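Local atomic coordinates of De novo protein based on the inhibitor Amoebiasin-1 (Entamoeba histolytica, PDB entry 5SWK), a protein that probably inhibits cysteine proteases of the amoeba and may shield the cytosol from proteases leaking out of damaged vesicles. Residues 25-30 with 81-86. Residues are numbered along the deposited sequence; the frame is centred on the assembly and turned at random.
Sequences IILHGN and IVLVYR
Ile81 meets Ile25 at the start of the contact, its CG2 branch lying 4.2 Å from CD1 at the far end of the Ile25 chain. Two residues on, Leu83 points toward the other strand and touches two partners with one methyl: its CD1 lies 3.8 Å from CD1 of Leu27 and, more loosely, 4.4 Å from CD1 of Ile25. The two leucines run across one another at a slant and meet through these methyls. Leu83 also touches Ile69 and Val39, while Phe103 of the second subunit packs on Ile25 and Leu27. Tyr85 ends the row. With CG anti to the backbone N (chi1 -170°), its ring stretches toward the end of the first strand, where CE1 comes 3.9 Å from CA of Gly29, a residue with no side chain to block the ring. The hydroxyl then accepts a nearly straight hydrogen bond from the backbone N-H of Asn30 (N to OH 3.0 Å, 166° at the hydrogen), which arrives at the ring edge, near its plane. Trp37 and Tyr35 meet the same ring, and side-chain OD1 of Asn30 is hydrogen-bonded to OG1 of Thr32. The axes of 25-29 and 81-86 run nearly parallel (10°) and approach to 10.0 Å; their parent strands belong to the facing layers of the immunoglobulin-like beta sandwich of chagasin-family inhibitors, and the tyrosine bond lies where what is probably the BC loop begins.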
loop_
_atom_site.group_PDB
_atom_site.type_symbol
_atom_site.label_atom_id
_atom_site.label_comp_id
_atom_site.label_asym_id
_atom_site.label_seq_id
_atom_site.Cartn_x
_atom_site.Cartn_y
_atom_site.Cartn_z
ATOM N N ILE D 25 -3.886 5.962 -24.911
ATOM C CA ILE D 25 -2.687 5.199 -24.593
ATOM C C ILE D 25 -3.050 3.721 -24.607
ATOM O O ILE D 25 -4.068 3.329 -24.041
ATOM C CB ILE D 25 -2.120 5.580 -23.214
ATOM C CG1 ILE D 25 -1.939 7.098 -23.097
ATOM C CG2 ILE D 25 -0.820 4.842 -22.942
ATOM C CD1 ILE D 25 -1.657 7.548 -21.669
ATOM N N ILE D 26 -2.243 2.902 -25.271
ATOM C CA ILE D 26 -2.511 1.478 -25.312
ATOM C C ILE D 26 -1.289 0.713 -24.830
ATOM O O ILE D 26 -0.194 0.872 -25.365
ATOM C CB ILE D 26 -2.899 1.007 -26.729
ATOM C CG1 ILE D 26 -4.061 1.843 -27.273
ATOM C CG2 ILE D 26 -3.259 -0.469 -26.709
ATOM C CD1 ILE D 26 -4.477 1.492 -28.695
ATOM N N LEU D 27 -1.479 -0.116 -23.807
ATOM C CA LEU D 27 -0.369 -0.859 -23.222
ATOM C C LEU D 27 -0.734 -2.319 -23.077
ATOM O O LEU D 27 -1.843 -2.640 -22.650
ATOM C CB LEU D 27 0.007 -0.278 -21.858
ATOM C CG LEU D 27 0.323 1.218 -21.808
ATOM C CD1 LEU D 27 0.327 1.689 -20.372
ATOM C CD2 LEU D 27 1.663 1.494 -22.455
ATOM N N HIS D 28 0.174 -3.216 -23.440
ATOM C CA HIS D 28 -0.122 -4.632 -23.288
ATOM C C HIS D 28 -0.086 -4.999 -21.812
ATOM O O HIS D 28 0.698 -4.451 -21.039
ATOM C CB HIS D 28 0.852 -5.512 -24.077
ATOM C CG HIS D 28 0.456 -6.958 -24.113
ATOM N ND1 HIS D 28 -0.370 -7.480 -25.086
ATOM C CD2 HIS D 28 0.754 -7.987 -23.283
ATOM C CE1 HIS D 28 -0.555 -8.769 -24.860
ATOM N NE2 HIS D 28 0.117 -9.102 -23.772
ATOM N N GLY D 29 -0.956 -5.929 -21.439
ATOM C CA GLY D 29 -1.104 -6.376 -20.070
ATOM C C GLY D 29 -1.676 -7.782 -20.071
ATOM O O GLY D 29 -2.268 -8.225 -21.066
ATOM N N ASN D 30 -1.472 -8.494 -18.969
ATOM C CA ASN D 30 -2.034 -9.826 -18.808
ATOM C C ASN D 30 -2.661 -10.009 -17.433
ATOM O O ASN D 30 -2.013 -10.511 -16.512
ATOM C CB ASN D 30 -0.973 -10.898 -19.024
ATOM C CG ASN D 30 -1.587 -12.267 -19.223
ATOM O OD1 ASN D 30 -2.799 -12.445 -19.043
ATOM N ND2 ASN D 30 -0.768 -13.237 -19.600
ATOM N N ILE D 81 0.333 12.233 -16.565
ATOM C CA ILE D 81 -0.310 11.012 -16.106
ATOM C C ILE D 81 0.746 9.945 -15.850
ATOM O O ILE D 81 1.706 9.784 -16.617
ATOM C CB ILE D 81 -1.393 10.507 -17.103
ATOM C CG1 ILE D 81 -2.192 9.358 -16.481
ATOM C CG2 ILE D 81 -0.786 10.107 -18.437
ATOM C CD1 ILE D 81 -3.480 9.037 -17.212
ATOM N N VAL D 82 0.599 9.263 -14.718
ATOM C CA VAL D 82 1.491 8.172 -14.366
ATOM C C VAL D 82 0.655 6.922 -14.174
ATOM O O VAL D 82 -0.281 6.911 -13.374
ATOM C CB VAL D 82 2.297 8.456 -13.078
ATOM C CG1 VAL D 82 3.224 7.291 -12.774
ATOM C CG2 VAL D 82 3.088 9.757 -13.211
ATOM N N LEU D 83 0.989 5.885 -14.929
ATOM C CA LEU D 83 0.308 4.606 -14.841
ATOM C C LEU D 83 1.269 3.585 -14.272
ATOM O O LEU D 83 2.469 3.633 -14.541
ATOM C CB LEU D 83 -0.186 4.149 -16.216
ATOM C CG LEU D 83 -0.980 5.155 -17.051
ATOM C CD1 LEU D 83 -1.290 4.570 -18.422
ATOM C CD2 LEU D 83 -2.259 5.536 -16.335
ATOM N N VAL D 84 0.745 2.653 -13.489
ATOM C CA VAL D 84 1.581 1.621 -12.917
ATOM C C VAL D 84 0.964 0.236 -13.149
ATOM O O VAL D 84 -0.250 0.057 -13.053
ATOM C CB VAL D 84 1.814 1.891 -11.409
ATOM C CG1 VAL D 84 0.500 2.004 -10.670
ATOM C CG2 VAL D 84 2.683 0.824 -10.803
ATOM N N TYR D 85 1.811 -0.726 -13.503
ATOM C CA TYR D 85 1.384 -2.103 -13.716
ATOM C C TYR D 85 1.586 -2.855 -12.407
ATOM O O TYR D 85 2.701 -3.292 -12.106
ATOM C CB TYR D 85 2.184 -2.742 -14.856
ATOM C CG TYR D 85 1.685 -4.086 -15.347
ATOM C CD1 TYR D 85 0.464 -4.199 -16.009
ATOM C CD2 TYR D 85 2.455 -5.231 -15.190
ATOM C CE1 TYR D 85 0.013 -5.423 -16.477
ATOM C CE2 TYR D 85 2.018 -6.460 -15.655
ATOM C CZ TYR D 85 0.797 -6.549 -16.299
ATOM O OH TYR D 85 0.367 -7.772 -16.766
ATOM N N ARG D 86 0.521 -2.985 -11.622
ATOM C CA ARG D 86 0.664 -3.514 -10.270
ATOM C C ARG D 86 -0.379 -4.573 -9.918
ATOM O O ARG D 86 -1.375 -4.752 -10.622
ATOM C CB ARG D 86 0.596 -2.376 -9.247
ATOM C CG ARG D 86 -0.774 -1.740 -9.117
ATOM C CD ARG D 86 -0.861 -0.866 -7.868
#